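Local coordinates for Esterase/lipase (Uncultured bacterium, PDB 3K6K), which probably hydrolyses carboxylic esters as a bacterial homolog of hormone-sensitive lipase with an alpha/beta hydrolase fold, at residues D13-L25 / D278-N291. Numbering follows the deposited sequence.
Sequences DTKMDPRDFLQLL and DMPHVFQMYGKFVN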
loop_
_atom_site.group_PDB
_atom_site.type_symbol
_atom_site.label_atom_id
_atom_site.label_comp_id
_atom_site.label_asym_id
_atom_site.label_seq_id
_atom_site.Cartn_x
_atom_site.Cartn_y
_atom_site.Cartn_z
ATOM N N ASP A 13 -19.737 17.673 -13.849
ATOM C CA ASP A 13 -21.028 17.625 -13.073
ATOM C C ASP A 13 -20.838 17.425 -11.490
ATOM O O ASP A 13 -19.732 17.157 -11.004
ATOM C CB ASP A 13 -21.940 16.570 -13.704
ATOM C CG ASP A 13 -21.700 15.189 -13.127
ATOM O OD1 ASP A 13 -21.185 15.138 -11.995
ATOM O OD2 ASP A 13 -22.034 14.154 -13.776
ATOM N N THR A 14 -21.909 17.566 -10.706
ATOM C CA THR A 14 -21.763 17.933 -9.263
ATOM C C THR A 14 -21.353 16.809 -8.310
ATOM O O THR A 14 -21.834 15.676 -8.426
ATOM C CB THR A 14 -23.024 18.641 -8.672
ATOM O OG1 THR A 14 -23.461 19.681 -9.546
ATOM C CG2 THR A 14 -22.695 19.295 -7.307
ATOM N N LYS A 15 -20.474 17.152 -7.376
ATOM C CA LYS A 15 -20.031 16.262 -6.296
ATOM C C LYS A 15 -20.013 16.978 -4.939
ATOM O O LYS A 15 -19.967 18.193 -4.873
ATOM C CB LYS A 15 -18.639 15.767 -6.622
ATOM C CG LYS A 15 -18.547 14.895 -7.903
ATOM C CD LYS A 15 -19.172 13.473 -7.767
ATOM C CE LYS A 15 -18.866 12.569 -8.980
ATOM N NZ LYS A 15 -19.929 12.701 -9.991
ATOM N N MET A 16 -20.102 16.237 -3.853
ATOM C CA MET A 16 -19.942 16.813 -2.529
ATOM C C MET A 16 -18.457 16.922 -2.189
ATOM O O MET A 16 -17.661 16.121 -2.659
ATOM C CB MET A 16 -20.489 15.899 -1.428
ATOM C CG MET A 16 -21.760 15.182 -1.694
ATOM S SD MET A 16 -22.956 15.849 -0.587
ATOM C CE MET A 16 -23.243 17.352 -1.501
ATOM N N ASP A 17 -18.123 17.868 -1.302
ATOM C CA ASP A 17 -16.845 17.829 -0.610
ATOM C C ASP A 17 -16.784 16.559 0.230
ATOM O O ASP A 17 -17.727 16.269 0.948
ATOM C CB ASP A 17 -16.628 19.034 0.337
ATOM C CG ASP A 17 -15.225 19.045 0.892
ATOM O OD1 ASP A 17 -14.942 18.424 1.955
ATOM O OD2 ASP A 17 -14.341 19.598 0.201
ATOM N N PRO A 18 -15.674 15.813 0.163
ATOM C CA PRO A 18 -15.731 14.618 0.966
ATOM C C PRO A 18 -16.135 14.792 2.433
ATOM O O PRO A 18 -16.833 13.921 2.979
ATOM C CB PRO A 18 -14.326 14.045 0.820
ATOM C CG PRO A 18 -14.029 14.336 -0.617
ATOM C CD PRO A 18 -14.514 15.781 -0.761
ATOM N N ARG A 19 -15.742 15.876 3.078
ATOM C CA ARG A 19 -16.035 16.014 4.509
ATOM C C ARG A 19 -17.551 16.217 4.732
ATOM O O ARG A 19 -18.079 15.888 5.798
ATOM C CB ARG A 19 -15.189 17.109 5.161
ATOM C CG ARG A 19 -13.715 16.691 5.432
ATOM C CD ARG A 19 -12.991 17.867 6.109
ATOM N NE ARG A 19 -13.611 18.162 7.418
ATOM C CZ ARG A 19 -13.387 19.227 8.199
ATOM N NH1 ARG A 19 -12.519 20.184 7.865
ATOM N NH2 ARG A 19 -14.049 19.320 9.350
ATOM N N ASP A 20 -18.222 16.703 3.688
ATOM C CA ASP A 20 -19.649 16.994 3.753
ATOM C C ASP A 20 -20.396 15.689 3.614
ATOM O O ASP A 20 -21.388 15.499 4.288
ATOM C CB ASP A 20 -20.091 18.076 2.721
ATOM C CG ASP A 20 -19.476 19.453 3.047
ATOM O OD1 ASP A 20 -19.046 19.614 4.236
ATOM O OD2 ASP A 20 -19.364 20.360 2.159
ATOM N N PHE A 21 -19.876 14.790 2.774
ATOM C CA PHE A 21 -20.507 13.509 2.565
ATOM C C PHE A 21 -20.370 12.706 3.856
ATOM O O PHE A 21 -21.299 12.019 4.238
ATOM C CB PHE A 21 -19.876 12.748 1.383
ATOM C CG PHE A 21 -20.541 11.387 1.086
ATOM C CD1 PHE A 21 -19.775 10.220 1.005
ATOM C CD2 PHE A 21 -21.915 11.294 0.870
ATOM C CE1 PHE A 21 -20.365 8.990 0.722
ATOM C CE2 PHE A 21 -22.531 10.061 0.593
ATOM C CZ PHE A 21 -21.733 8.900 0.524
ATOM N N LEU A 22 -19.222 12.818 4.519
ATOM C CA LEU A 22 -19.018 12.169 5.824
ATOM C C LEU A 22 -20.064 12.590 6.853
ATOM O O LEU A 22 -20.519 11.758 7.651
ATOM C CB LEU A 22 -17.612 12.425 6.399
ATOM C CG LEU A 22 -16.536 11.778 5.513
ATOM C CD1 LEU A 22 -15.132 12.161 5.933
ATOM C CD2 LEU A 22 -16.729 10.225 5.441
ATOM N N GLN A 23 -20.410 13.883 6.838
ATOM C CA GLN A 23 -21.418 14.422 7.756
ATOM C C GLN A 23 -22.810 13.859 7.386
ATOM O O GLN A 23 -23.623 13.587 8.249
ATOM C CB GLN A 23 -21.390 15.964 7.799
ATOM C CG GLN A 23 -22.320 16.571 8.881
ATOM C CD GLN A 23 -21.572 17.153 10.109
ATOM O OE1 GLN A 23 -21.998 18.198 10.665
ATOM N NE2 GLN A 23 -20.485 16.486 10.539
ATOM N N LEU A 24 -23.060 13.648 6.120
ATOM C CA LEU A 24 -24.292 13.077 5.742
ATOM C C LEU A 24 -24.329 11.637 6.232
ATOM O O LEU A 24 -25.316 11.271 6.795
ATOM C CB LEU A 24 -24.583 13.251 4.274
ATOM C CG LEU A 24 -25.579 12.317 3.643
ATOM C CD1 LEU A 24 -26.889 12.358 4.278
ATOM C CD2 LEU A 24 -25.714 12.504 2.177
ATOM N N LEU A 25 -23.235 10.881 6.117
ATOM C CA LEU A 25 -23.147 9.542 6.726
ATOM C C LEU A 25 -23.257 9.540 8.267
ATOM O O LEU A 25 -23.892 8.660 8.858
ATOM C CB LEU A 25 -21.885 8.812 6.269
ATOM C CG LEU A 25 -21.645 8.671 4.747
ATOM C CD1 LEU A 25 -20.325 7.971 4.495
ATOM C CD2 LEU A 25 -22.746 7.964 3.991
ATOM N N ASP A 278 -10.217 10.979 3.569
ATOM C CA ASP A 278 -11.649 11.360 3.745
ATOM C C ASP A 278 -12.682 10.391 3.091
ATOM O O ASP A 278 -13.859 10.777 2.900
ATOM C CB ASP A 278 -11.916 12.777 3.168
ATOM C CG ASP A 278 -11.078 13.869 3.836
ATOM O OD1 ASP A 278 -10.895 13.853 5.066
ATOM O OD2 ASP A 278 -10.642 14.790 3.106
ATOM N N MET A 279 -12.273 9.181 2.710
ATOM C CA MET A 279 -13.240 8.199 2.151
ATOM C C MET A 279 -13.729 7.203 3.201
ATOM O O MET A 279 -12.947 6.732 4.027
ATOM C CB MET A 279 -12.666 7.449 0.938
ATOM C CG MET A 279 -12.475 8.388 -0.288
ATOM S SD MET A 279 -14.130 8.971 -0.773
ATOM C CE MET A 279 -13.900 10.628 -0.103
ATOM N N PRO A 280 -15.019 6.907 3.200
ATOM C CA PRO A 280 -15.541 5.946 4.195
ATOM C C PRO A 280 -15.468 4.539 3.642
ATOM O O PRO A 280 -14.981 4.333 2.519
ATOM C CB PRO A 280 -17.016 6.361 4.315
ATOM C CG PRO A 280 -17.365 6.758 2.814
ATOM C CD PRO A 280 -16.118 7.589 2.472
ATOM N N HIS A 281 -15.972 3.594 4.422
ATOM C CA HIS A 281 -15.982 2.198 4.083
ATOM C C HIS A 281 -16.555 1.978 2.698
ATOM O O HIS A 281 -17.613 2.521 2.391
ATOM C CB HIS A 281 -16.871 1.511 5.093
ATOM C CG HIS A 281 -16.639 0.045 5.201
ATOM N ND1 HIS A 281 -15.377 -0.506 5.248
ATOM C CD2 HIS A 281 -17.513 -0.992 5.279
ATOM C CE1 HIS A 281 -15.485 -1.817 5.355
ATOM N NE2 HIS A 281 -16.765 -2.138 5.378
ATOM N N VAL A 282 -15.893 1.153 1.896
ATOM C CA VAL A 282 -16.285 0.836 0.522
ATOM C C VAL A 282 -16.820 2.076 -0.250
ATOM O O VAL A 282 -17.893 2.071 -0.835
ATOM C CB VAL A 282 -17.266 -0.387 0.400
ATOM C CG1 VAL A 282 -17.303 -0.829 -1.059
ATOM C CG2 VAL A 282 -16.839 -1.631 1.300
ATOM N N PHE A 283 -16.018 3.120 -0.300
ATOM C CA PHE A 283 -16.458 4.378 -0.873
ATOM C C PHE A 283 -16.796 4.305 -2.338
ATOM O O PHE A 283 -17.485 5.226 -2.835
ATOM C CB PHE A 283 -15.408 5.472 -0.635
ATOM C CG PHE A 283 -14.099 5.279 -1.408
ATOM C CD1 PHE A 283 -13.907 5.913 -2.629
ATOM C CD2 PHE A 283 -13.065 4.532 -0.879
ATOM C CE1 PHE A 283 -12.721 5.753 -3.320
ATOM C CE2 PHE A 283 -11.873 4.392 -1.530
ATOM C CZ PHE A 283 -11.703 4.971 -2.773
ATOM N N GLN A 284 -16.327 3.242 -3.016
ATOM C CA GLN A 284 -16.545 3.069 -4.427
ATOM C C GLN A 284 -18.058 2.921 -4.726
ATOM O O GLN A 284 -18.442 2.914 -5.898
ATOM C CB GLN A 284 -15.711 1.868 -5.030
ATOM C CG GLN A 284 -14.158 1.890 -4.828
ATOM C CD GLN A 284 -13.720 1.549 -3.355
ATOM O OE1 GLN A 284 -14.574 1.363 -2.450
ATOM N NE2 GLN A 284 -12.412 1.468 -3.132
ATOM N N MET A 285 -18.880 2.726 -3.685
ATOM C CA MET A 285 -20.330 2.766 -3.835
ATOM C C MET A 285 -20.916 4.166 -4.159
ATOM O O MET A 285 -22.073 4.279 -4.659
ATOM C CB MET A 285 -21.067 2.193 -2.600
ATOM C CG MET A 285 -20.534 0.878 -2.121
ATOM S SD MET A 285 -21.162 -0.668 -2.809
ATOM C CE MET A 285 -22.678 -0.910 -1.891
ATOM N N TYR A 286 -20.141 5.214 -3.887
ATOM C CA TYR A 286 -20.700 6.551 -3.837
ATOM C C TYR A 286 -20.211 7.518 -4.933
ATOM O O TYR A 286 -20.212 8.741 -4.735
ATOM C CB TYR A 286 -20.542 7.125 -2.419
ATOM C CG TYR A 286 -20.979 6.092 -1.345
ATOM C CD1 TYR A 286 -20.073 5.560 -0.430
ATOM C CD2 TYR A 286 -22.303 5.670 -1.256
ATOM C CE1 TYR A 286 -20.485 4.600 0.517
ATOM C CE2 TYR A 286 -22.730 4.752 -0.309
ATOM C CZ TYR A 286 -21.833 4.214 0.572
ATOM O OH TYR A 286 -22.269 3.261 1.456
ATOM N N GLY A 287 -19.834 6.978 -6.093
ATOM C CA GLY A 287 -19.486 7.800 -7.262
ATOM C C GLY A 287 -20.499 8.906 -7.424
ATOM O O GLY A 287 -20.142 10.048 -7.674
ATOM N N LYS A 288 -21.775 8.598 -7.215
ATOM C CA LYS A 288 -22.793 9.619 -7.343
ATOM C C LYS A 288 -22.491 10.900 -6.536
ATOM O O LYS A 288 -22.767 11.996 -7.041
ATOM C CB LYS A 288 -24.147 9.023 -6.988
ATOM C CG LYS A 288 -25.265 10.023 -6.800
ATOM C CD LYS A 288 -26.591 9.262 -6.607
ATOM C CE LYS A 288 -27.835 10.071 -6.992
ATOM N NZ LYS A 288 -29.070 9.467 -6.371
ATOM N N PHE A 289 -21.906 10.727 -5.336
ATOM C CA PHE A 289 -21.622 11.773 -4.318
ATOM C C PHE A 289 -20.174 12.212 -4.213
ATOM O O PHE A 289 -19.905 13.413 -4.174
ATOM C CB PHE A 289 -22.118 11.331 -2.930
ATOM C CG PHE A 289 -23.581 10.949 -2.937
ATOM C CD1 PHE A 289 -23.960 9.614 -2.831
ATOM C CD2 PHE A 289 -24.561 11.916 -3.211
ATOM C CE1 PHE A 289 -25.314 9.255 -2.876
ATOM C CE2 PHE A 289 -25.931 11.551 -3.312
ATOM C CZ PHE A 289 -26.303 10.231 -3.111
ATOM N N VAL A 290 -19.221 11.285 -4.133
ATOM C CA VAL A 290 -17.848 11.754 -4.031
ATOM C C VAL A 290 -17.019 11.356 -5.260
ATOM O O VAL A 290 -17.180 10.280 -5.823
ATOM C CB VAL A 290 -17.191 11.343 -2.708
ATOM C CG1 VAL A 290 -17.806 12.094 -1.573
ATOM C CG2 VAL A 290 -17.327 9.813 -2.474
ATOM N N ASN A 291 -16.137 12.242 -5.663
ATOM C CA ASN A 291 -15.316 12.076 -6.868
ATOM C C ASN A 291 -14.293 10.932 -6.765
ATOM O O ASN A 291 -14.119 10.182 -7.738
ATOM C CB ASN A 291 -14.614 13.383 -7.200
ATOM C CG ASN A 291 -13.885 13.325 -8.543
ATOM O OD1 ASN A 291 -12.652 13.576 -8.575
ATOM N ND2 ASN A 291 -14.624 12.965 -9.673
HETATM O O HOH W 1 -16.152 14.586 -4.576
HETATM O O HOH W 2 -16.479 11.175 2.271
#
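Phe21 projects from the first turn of helix 18-30 into an aromatic cluster with Tyr286 and Phe289. Its CG lies trans to the backbone N (chi1 -178°), which carries the ring out to the loop. The far end of the ring comes over one face of Tyr286, with CZ 3.5 Å from Tyr286 CG and the two planes oblique at 57°. Phe289 CB makes a CH-pi contact over one face of Phe21, 4.0 Å from the ring centroid. Leu25 CG covers the opposite face. The Phe289 ring itself is nearly parallel to Phe21 but slid aside. Val290 CG1 packs against Phe21 CB at 3.7 Å. Putting an alanine at Phe21 would probably open a gap between Tyr286, Phe289 and Val290 and leave Leu25 CG without the ring it covers.

Smaller apolar contacts extend this patch. Leu25 CD1 meets Pro280 CG at 3.6 Å, and Pro18 CB sits as close to Met279 CE. The Lys15 chain, bent at chi2, runs along 287-291, with CE 3.1 Å from Gly287 O.

The polar links between the segments run through backbone atoms. Met16 N donates to Phe289 O over 2.8 Å. One water bridges Met16 O to Asn291 N, and a second joins Pro18 O to Asp278 O. Within 13-25, the Asp17 side chain caps the start of the helix, its OD1 accepting from Arg19 N at 2.9 Å.

The loop also carries His281, which bonds to Glu251 and touches Ser157, consistent with a Ser-His-Glu catalytic triad. The contact lays the N-terminal segment and helix 18-30 across this loop, between strand 271-276 and helix 291-305.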